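3-hydroxyisobutyrate dehydrogenase (Thermus thermophilus, PDB 2CVZ) probably catalyses the NADP-dependent oxidation of 3-hydroxyisobutyrate in valine catabolism, and binds NADPH in a Rossmann-type domain. Local coordinates at residues C[55-69]-C[80-93]. Numbering follows the deposited sequence.
With NDP (NADPH dihydro-nicotinamide-adenine-dinucleotide phosphate), chain G.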
loop_
_atom_site.group_PDB
_atom_site.type_symbol
_atom_site.label_atom_id
_atom_site.label_comp_id
_atom_site.label_asym_id
_atom_site.label_seq_id
_atom_site.Cartn_x
_atom_site.Cartn_y
_atom_site.Cartn_z
ATOM N N GLU C 55 32.616 -27.900 -24.953
ATOM C CA GLU C 55 34.001 -27.801 -25.400
ATOM C C GLU C 55 34.676 -26.565 -24.811
ATOM O O GLU C 55 35.903 -26.479 -24.764
ATOM C CB GLU C 55 34.062 -27.715 -26.928
ATOM C CG GLU C 55 33.819 -29.024 -27.658
ATOM C CD GLU C 55 33.817 -28.849 -29.166
ATOM O OE1 GLU C 55 34.654 -28.073 -29.675
ATOM O OE2 GLU C 55 32.984 -29.489 -29.842
ATOM N N ALA C 56 33.863 -25.616 -24.357
ATOM C CA ALA C 56 34.364 -24.362 -23.803
ATOM C C ALA C 56 34.929 -24.437 -22.389
ATOM O O ALA C 56 34.539 -25.288 -21.587
ATOM C CB ALA C 56 33.256 -23.303 -23.855
ATOM N N ARG C 57 35.859 -23.529 -22.102
ATOM C CA ARG C 57 36.479 -23.424 -20.787
ATOM C C ARG C 57 35.505 -22.626 -19.925
ATOM O O ARG C 57 35.417 -22.816 -18.712
ATOM C CB ARG C 57 37.813 -22.680 -20.889
ATOM C CG ARG C 57 38.398 -22.241 -19.551
ATOM C CD ARG C 57 38.836 -23.426 -18.707
ATOM N NE ARG C 57 39.994 -24.104 -19.283
ATOM C CZ ARG C 57 40.589 -25.163 -18.745
ATOM N NH1 ARG C 57 40.136 -25.677 -17.609
ATOM N NH2 ARG C 57 41.645 -25.703 -19.339
ATOM N N VAL C 58 34.774 -21.725 -20.573
ATOM C CA VAL C 58 33.791 -20.898 -19.888
ATOM C C VAL C 58 32.490 -20.886 -20.679
ATOM O O VAL C 58 32.465 -20.515 -21.853
ATOM C CB VAL C 58 34.273 -19.440 -19.725
ATOM C CG1 VAL C 58 33.256 -18.647 -18.907
ATOM C CG2 VAL C 58 35.637 -19.412 -19.055
ATOM N N ILE C 59 31.416 -21.305 -20.024
ATOM C CA ILE C 59 30.098 -21.343 -20.640
ATOM C C ILE C 59 29.251 -20.217 -20.055
ATOM O O ILE C 59 29.192 -20.053 -18.837
ATOM C CB ILE C 59 29.393 -22.689 -20.355
ATOM C CG1 ILE C 59 30.160 -23.830 -21.028
ATOM C CG2 ILE C 59 27.954 -22.644 -20.849
ATOM C CD1 ILE C 59 29.604 -25.203 -20.728
ATOM N N PHE C 60 28.611 -19.440 -20.926
ATOM C CA PHE C 60 27.748 -18.343 -20.493
ATOM C C PHE C 60 26.296 -18.649 -20.829
ATOM O O PHE C 60 26.007 -19.263 -21.854
ATOM C CB PHE C 60 28.085 -17.033 -21.208
ATOM C CG PHE C 60 29.426 -16.461 -20.868
ATOM C CD1 PHE C 60 30.581 -16.961 -21.457
ATOM C CD2 PHE C 60 29.531 -15.387 -19.990
ATOM C CE1 PHE C 60 31.825 -16.395 -21.180
ATOM C CE2 PHE C 60 30.770 -14.813 -19.705
ATOM C CZ PHE C 60 31.918 -15.318 -20.302
ATOM N N THR C 61 25.384 -18.201 -19.972
ATOM C CA THR C 61 23.964 -18.383 -20.219
ATOM C C THR C 61 23.223 -17.110 -19.854
ATOM O O THR C 61 23.577 -16.424 -18.899
ATOM C CB THR C 61 23.358 -19.547 -19.393
ATOM O OG1 THR C 61 23.747 -19.424 -18.019
ATOM C CG2 THR C 61 23.811 -20.890 -19.942
ATOM N N CYS C 62 22.216 -16.772 -20.646
ATOM C CA CYS C 62 21.392 -15.609 -20.364
ATOM C C CYS C 62 20.006 -16.001 -20.836
ATOM O O CYS C 62 19.581 -15.653 -21.941
ATOM C CB CYS C 62 21.877 -14.368 -21.107
ATOM S SG CYS C 62 21.031 -12.888 -20.521
ATOM N N LEU C 63 19.323 -16.750 -19.977
ATOM C CA LEU C 63 17.991 -17.266 -20.256
ATOM C C LEU C 63 16.938 -16.552 -19.409
ATOM O O LEU C 63 17.271 -15.762 -18.526
ATOM C CB LEU C 63 17.991 -18.773 -19.978
ATOM C CG LEU C 63 19.082 -19.519 -20.762
ATOM C CD1 LEU C 63 19.266 -20.934 -20.223
ATOM C CD2 LEU C 63 18.710 -19.540 -22.235
ATOM N N PRO C 64 15.648 -16.816 -19.672
ATOM C CA PRO C 64 14.573 -16.174 -18.913
ATOM C C PRO C 64 14.666 -16.370 -17.402
ATOM O O PRO C 64 14.723 -15.396 -16.649
ATOM C CB PRO C 64 13.312 -16.807 -19.497
ATOM C CG PRO C 64 13.700 -17.074 -20.910
ATOM C CD PRO C 64 15.090 -17.654 -20.748
ATOM N N THR C 65 14.678 -17.627 -16.967
ATOM C CA THR C 65 14.739 -17.935 -15.541
ATOM C C THR C 65 15.655 -19.112 -15.239
ATOM O O THR C 65 16.100 -19.821 -16.140
ATOM C CB THR C 65 13.344 -18.287 -14.990
ATOM O OG1 THR C 65 12.926 -19.549 -15.527
ATOM C CG2 THR C 65 12.332 -17.228 -15.378
ATOM N N THR C 66 15.923 -19.324 -13.955
ATOM C CA THR C 66 16.773 -20.426 -13.527
ATOM C C THR C 66 16.210 -21.752 -14.043
ATOM O O THR C 66 16.938 -22.734 -14.196
ATOM C CB THR C 66 16.877 -20.465 -11.986
ATOM O OG1 THR C 66 17.431 -19.227 -11.522
ATOM C CG2 THR C 66 17.770 -21.615 -11.530
ATOM N N ARG C 67 14.911 -21.768 -14.324
ATOM C CA ARG C 67 14.254 -22.970 -14.827
ATOM C C ARG C 67 14.892 -23.409 -16.144
ATOM O O ARG C 67 15.233 -24.582 -16.320
ATOM C CB ARG C 67 12.766 -22.702 -15.041
ATOM C CG ARG C 67 11.945 -23.959 -15.234
ATOM C CD ARG C 67 10.483 -23.627 -15.470
ATOM N NE ARG C 67 9.629 -24.790 -15.254
ATOM C CZ ARG C 67 9.490 -25.402 -14.083
ATOM N NH1 ARG C 67 10.151 -24.959 -13.020
ATOM N NH2 ARG C 67 8.694 -26.457 -13.972
ATOM N N GLU C 68 15.047 -22.464 -17.068
ATOM C CA GLU C 68 15.657 -22.760 -18.359
ATOM C C GLU C 68 17.139 -23.073 -18.196
ATOM O O GLU C 68 17.699 -23.873 -18.950
ATOM C CB GLU C 68 15.478 -21.583 -19.324
ATOM C CG GLU C 68 14.044 -21.359 -19.769
ATOM C CD GLU C 68 13.144 -20.904 -18.640
ATOM O OE1 GLU C 68 13.439 -19.855 -18.035
ATOM O OE2 GLU C 68 12.141 -21.593 -18.359
ATOM N N VAL C 69 17.778 -22.441 -17.217
ATOM C CA VAL C 69 19.193 -22.692 -16.965
ATOM C C VAL C 69 19.332 -24.144 -16.525
ATOM O O VAL C 69 20.282 -24.834 -16.894
ATOM C CB VAL C 69 19.744 -21.778 -15.845
ATOM C CG1 VAL C 69 21.206 -22.099 -15.591
ATOM C CG2 VAL C 69 19.582 -20.316 -16.239
ATOM N N LEU C 80 29.752 -32.186 -19.887
ATOM C CA LEU C 80 30.564 -31.249 -19.115
ATOM C C LEU C 80 31.900 -31.840 -18.676
ATOM O O LEU C 80 31.968 -32.981 -18.218
ATOM C CB LEU C 80 29.786 -30.768 -17.888
ATOM C CG LEU C 80 28.540 -29.932 -18.182
ATOM C CD1 LEU C 80 27.802 -29.636 -16.886
ATOM C CD2 LEU C 80 28.947 -28.640 -18.879
ATOM N N ARG C 81 32.958 -31.047 -18.818
ATOM C CA ARG C 81 34.303 -31.473 -18.449
ATOM C C ARG C 81 34.786 -30.743 -17.203
ATOM O O ARG C 81 34.420 -29.594 -16.966
ATOM C CB ARG C 81 35.271 -31.208 -19.608
ATOM C CG ARG C 81 34.898 -31.927 -20.897
ATOM C CD ARG C 81 35.809 -31.541 -22.056
ATOM N NE ARG C 81 35.773 -30.106 -22.327
ATOM C CZ ARG C 81 36.634 -29.223 -21.828
ATOM N NH1 ARG C 81 37.612 -29.625 -21.028
ATOM N NH2 ARG C 81 36.510 -27.935 -22.121
ATOM N N GLU C 82 35.614 -31.417 -16.413
ATOM C CA GLU C 82 36.146 -30.838 -15.188
ATOM C C GLU C 82 37.045 -29.638 -15.467
ATOM O O GLU C 82 37.826 -29.641 -16.419
ATOM C CB GLU C 82 36.919 -31.903 -14.404
ATOM C CG GLU C 82 36.058 -33.097 -14.003
ATOM C CD GLU C 82 36.825 -34.148 -13.221
ATOM O OE1 GLU C 82 37.758 -34.757 -13.789
ATOM O OE2 GLU C 82 36.490 -34.366 -12.038
ATOM N N GLY C 83 36.924 -28.610 -14.631
ATOM C CA GLY C 83 37.730 -27.417 -14.801
ATOM C C GLY C 83 37.027 -26.320 -15.580
ATOM O O GLY C 83 37.594 -25.252 -15.803
ATOM N N THR C 84 35.792 -26.583 -15.994
ATOM C CA THR C 84 35.011 -25.608 -16.747
ATOM C C THR C 84 34.271 -24.654 -15.809
ATOM O O THR C 84 33.989 -24.986 -14.654
ATOM C CB THR C 84 33.971 -26.305 -17.660
ATOM O OG1 THR C 84 34.645 -27.130 -18.619
ATOM C CG2 THR C 84 33.126 -25.273 -18.400
ATOM N N TYR C 85 33.960 -23.465 -16.312
ATOM C CA TYR C 85 33.245 -22.472 -15.528
ATOM C C TYR C 85 31.915 -22.158 -16.188
ATOM O O TYR C 85 31.813 -22.111 -17.416
ATOM C CB TYR C 85 34.080 -21.200 -15.403
ATOM C CG TYR C 85 35.336 -21.390 -14.584
ATOM C CD1 TYR C 85 35.295 -21.347 -13.192
ATOM C CD2 TYR C 85 36.561 -21.637 -15.200
ATOM C CE1 TYR C 85 36.446 -21.543 -12.431
ATOM C CE2 TYR C 85 37.717 -21.837 -14.451
ATOM C CZ TYR C 85 37.652 -21.787 -13.069
ATOM O OH TYR C 85 38.793 -21.974 -12.324
ATOM N N TRP C 86 30.893 -21.956 -15.365
ATOM C CA TRP C 86 29.566 -21.637 -15.860
ATOM C C TRP C 86 29.196 -20.260 -15.331
ATOM O O TRP C 86 28.940 -20.095 -14.137
ATOM C CB TRP C 86 28.547 -22.677 -15.373
ATOM C CG TRP C 86 27.213 -22.589 -16.060
ATOM C CD1 TRP C 86 26.396 -21.496 -16.138
ATOM C CD2 TRP C 86 26.550 -23.636 -16.782
ATOM N NE1 TRP C 86 25.267 -21.797 -16.862
ATOM C CE2 TRP C 86 25.335 -23.103 -17.269
ATOM C CE3 TRP C 86 26.863 -24.973 -17.062
ATOM C CZ2 TRP C 86 24.431 -23.862 -18.025
ATOM C CZ3 TRP C 86 25.963 -25.730 -17.814
ATOM C CH2 TRP C 86 24.761 -25.168 -18.286
ATOM N N VAL C 87 29.189 -19.273 -16.224
ATOM C CA VAL C 87 28.853 -17.900 -15.863
ATOM C C VAL C 87 27.402 -17.668 -16.263
ATOM O O VAL C 87 27.079 -17.569 -17.446
ATOM C CB VAL C 87 29.772 -16.897 -16.600
ATOM C CG1 VAL C 87 29.386 -15.463 -16.241
ATOM C CG2 VAL C 87 31.227 -17.162 -16.222
ATOM N N ASP C 88 26.528 -17.587 -15.265
ATOM C CA ASP C 88 25.104 -17.412 -15.512
ATOM C C ASP C 88 24.630 -15.963 -15.394
ATOM O O ASP C 88 24.497 -15.431 -14.290
ATOM C CB ASP C 88 24.324 -18.313 -14.551
ATOM C CG ASP C 88 22.847 -18.352 -14.857
ATOM O OD1 ASP C 88 22.470 -18.045 -16.007
ATOM O OD2 ASP C 88 22.064 -18.709 -13.948
ATOM N N ALA C 89 24.368 -15.339 -16.543
ATOM C CA ALA C 89 23.917 -13.951 -16.600
ATOM C C ALA C 89 22.400 -13.829 -16.492
ATOM O O ALA C 89 21.844 -12.735 -16.607
ATOM C CB ALA C 89 24.410 -13.293 -17.895
ATOM N N THR C 90 21.731 -14.957 -16.287
ATOM C CA THR C 90 20.283 -14.959 -16.126
ATOM C C THR C 90 19.982 -14.247 -14.810
ATOM O O THR C 90 20.785 -14.304 -13.882
ATOM C CB THR C 90 19.732 -16.402 -15.992
ATOM O OG1 THR C 90 20.056 -17.161 -17.163
ATOM C CG2 THR C 90 18.218 -16.387 -15.792
ATOM N N SER C 91 18.852 -13.550 -14.734
ATOM C CA SER C 91 18.465 -12.927 -13.473
ATOM C C SER C 91 17.739 -14.099 -12.820
ATOM O O SER C 91 16.535 -14.289 -13.016
ATOM C CB SER C 91 17.512 -11.755 -13.706
ATOM O OG SER C 91 18.199 -10.659 -14.286
ATOM N N GLY C 92 18.490 -14.901 -12.069
ATOM C CA GLY C 92 17.923 -16.087 -11.454
ATOM C C GLY C 92 17.596 -16.066 -9.975
ATOM O O GLY C 92 17.707 -15.043 -9.307
ATOM N N GLU C 93 17.182 -17.229 -9.480
ATOM C CA GLU C 93 16.803 -17.414 -8.083
ATOM C C GLU C 93 17.994 -17.884 -7.258
ATOM O O GLU C 93 18.654 -18.863 -7.605
ATOM C CB GLU C 93 15.679 -18.446 -7.987
ATOM C CG GLU C 93 14.398 -18.043 -8.691
ATOM C CD GLU C 93 13.385 -19.168 -8.729
ATOM O OE1 GLU C 93 13.200 -19.836 -7.690
ATOM O OE2 GLU C 93 12.768 -19.382 -9.794
HETATM P PA NDP G . 14.648 -12.666 -24.276
HETATM O O1A NDP G . 14.976 -11.694 -25.284
HETATM O O2A NDP G . 13.239 -13.090 -23.960
HETATM O O5B NDP G . 15.546 -13.988 -24.633
HETATM C C5B NDP G . 15.419 -15.171 -23.835
HETATM C C4B NDP G . 16.403 -16.137 -24.479
HETATM O O4B NDP G . 16.279 -17.379 -23.736
HETATM C C3B NDP G . 16.208 -16.457 -25.926
HETATM O O3B NDP G . 17.505 -16.637 -26.551
HETATM C C2B NDP G . 15.467 -17.738 -25.936
HETATM O O2B NDP G . 15.497 -18.536 -27.122
HETATM C C1B NDP G . 16.007 -18.385 -24.699
HETATM N N9A NDP G . 15.082 -19.408 -24.139
HETATM C C8A NDP G . 13.780 -19.230 -23.616
HETATM N N7A NDP G . 13.275 -20.378 -23.208
HETATM C C5A NDP G . 14.227 -21.328 -23.454
HETATM C C6A NDP G . 14.301 -22.725 -23.249
HETATM N N6A NDP G . 13.276 -23.379 -22.702
HETATM N N1A NDP G . 15.424 -23.393 -23.613
HETATM C C2A NDP G . 16.462 -22.725 -24.168
HETATM N N3A NDP G . 16.493 -21.408 -24.403
HETATM C C4A NDP G . 15.332 -20.758 -24.019
HETATM O O3 NDP G . 15.307 -12.275 -22.901
HETATM P PN NDP G . 16.236 -11.101 -22.345
HETATM O O1N NDP G . 15.489 -9.852 -22.516
HETATM O O2N NDP G . 17.541 -11.319 -23.054
HETATM O O5D NDP G . 16.425 -11.574 -20.832
HETATM C C5D NDP G . 17.162 -12.790 -20.479
HETATM C C4D NDP G . 17.577 -12.652 -18.982
HETATM O O4D NDP G . 18.255 -11.407 -18.837
HETATM C C3D NDP G . 16.362 -12.560 -18.053
HETATM O O3D NDP G . 16.639 -13.292 -16.850
HETATM C C2D NDP G . 16.163 -11.083 -17.839
HETATM O O2D NDP G . 15.386 -10.869 -16.674
HETATM C C1D NDP G . 17.691 -10.666 -17.752
HETATM N N1N NDP G . 17.962 -9.219 -18.012
HETATM C C2N NDP G . 17.258 -8.580 -19.071
HETATM C C3N NDP G . 17.568 -7.177 -19.295
HETATM C C7N NDP G . 16.897 -6.440 -20.371
HETATM O O7N NDP G . 16.860 -5.193 -20.425
HETATM N N7N NDP G . 16.294 -7.105 -21.374
HETATM C C4N NDP G . 18.518 -6.553 -18.474
HETATM C C5N NDP G . 19.178 -7.192 -17.465
HETATM C C6N NDP G . 18.904 -8.525 -17.232
HETATM P P2B NDP G . 14.627 -18.261 -28.380
HETATM O O1X NDP G . 14.527 -19.596 -29.002
HETATM O O2X NDP G . 15.326 -17.258 -29.229
HETATM O O3X NDP G . 13.255 -17.743 -27.953
HETATM O O HOH W 1 14.925 -16.678 -12.501
HETATM O O HOH W 2 19.942 -19.286 -12.327
HETATM O O HOH W 3 12.988 -20.344 -12.185
#
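Strands 58-61 and 85-88 pair in parallel, their axes 4.6 Å apart at 20°, and five backbone hydrogen bonds alternate from Tyr85 N to Arg57 O through to Ala89 N to Thr61 O; the straightest joins Ile59 N to Tyr85 O (2.8 Å, 176°). On one face Val87 touches both Val58 and Phe60, its CB 3.7 Å from Phe60 CD2. On the other, Ile59 CG2 lies over a face of the Trp86 indole, whose NE1 donates to Thr61 OG1 (3.0 Å), which sits at the indole edge, tilted from the ring plane. With chi1 at 49°, Thr61 sets OG1 between its backbone N and carbonyl carbon, where it takes that bond and donates its own hydrogen bond to Asp88 OD1 (2.8 Å), meeting it from above the carboxylate plane. The same OD1 accepts Thr90 N, closing an Asx turn, and Thr90 OG1 on its syn side (2.8 Å). Thr90 OG1 in turn accepts Leu63 N (2.9 Å), and this chain of hydrogen bonds ties the loop after strand 58-61 to the loop after strand 85-88. Shortening Asp88 to an alanine is likely to leave the Thr61 and Thr90 hydroxyls and the Thr90 amide without their shared acceptor, letting the Thr90 hydroxyl turn away from Leu63 N. Next to Thr90, Ser91 N donates to the NADPH ribose O3D (3.1 Å), consistent with these loops shaping the cofactor site of a Rossmann fold. Helix 66-76 completes the beta-alpha-beta crossover; strand 4-7 bonds to the far edge of 58-61, Tyr111 of strand 110-117 holds Asp88 OD2, helix 136-142 packs on Tyr85 and Val87, and helix 94-105 meets Thr66 and Val69.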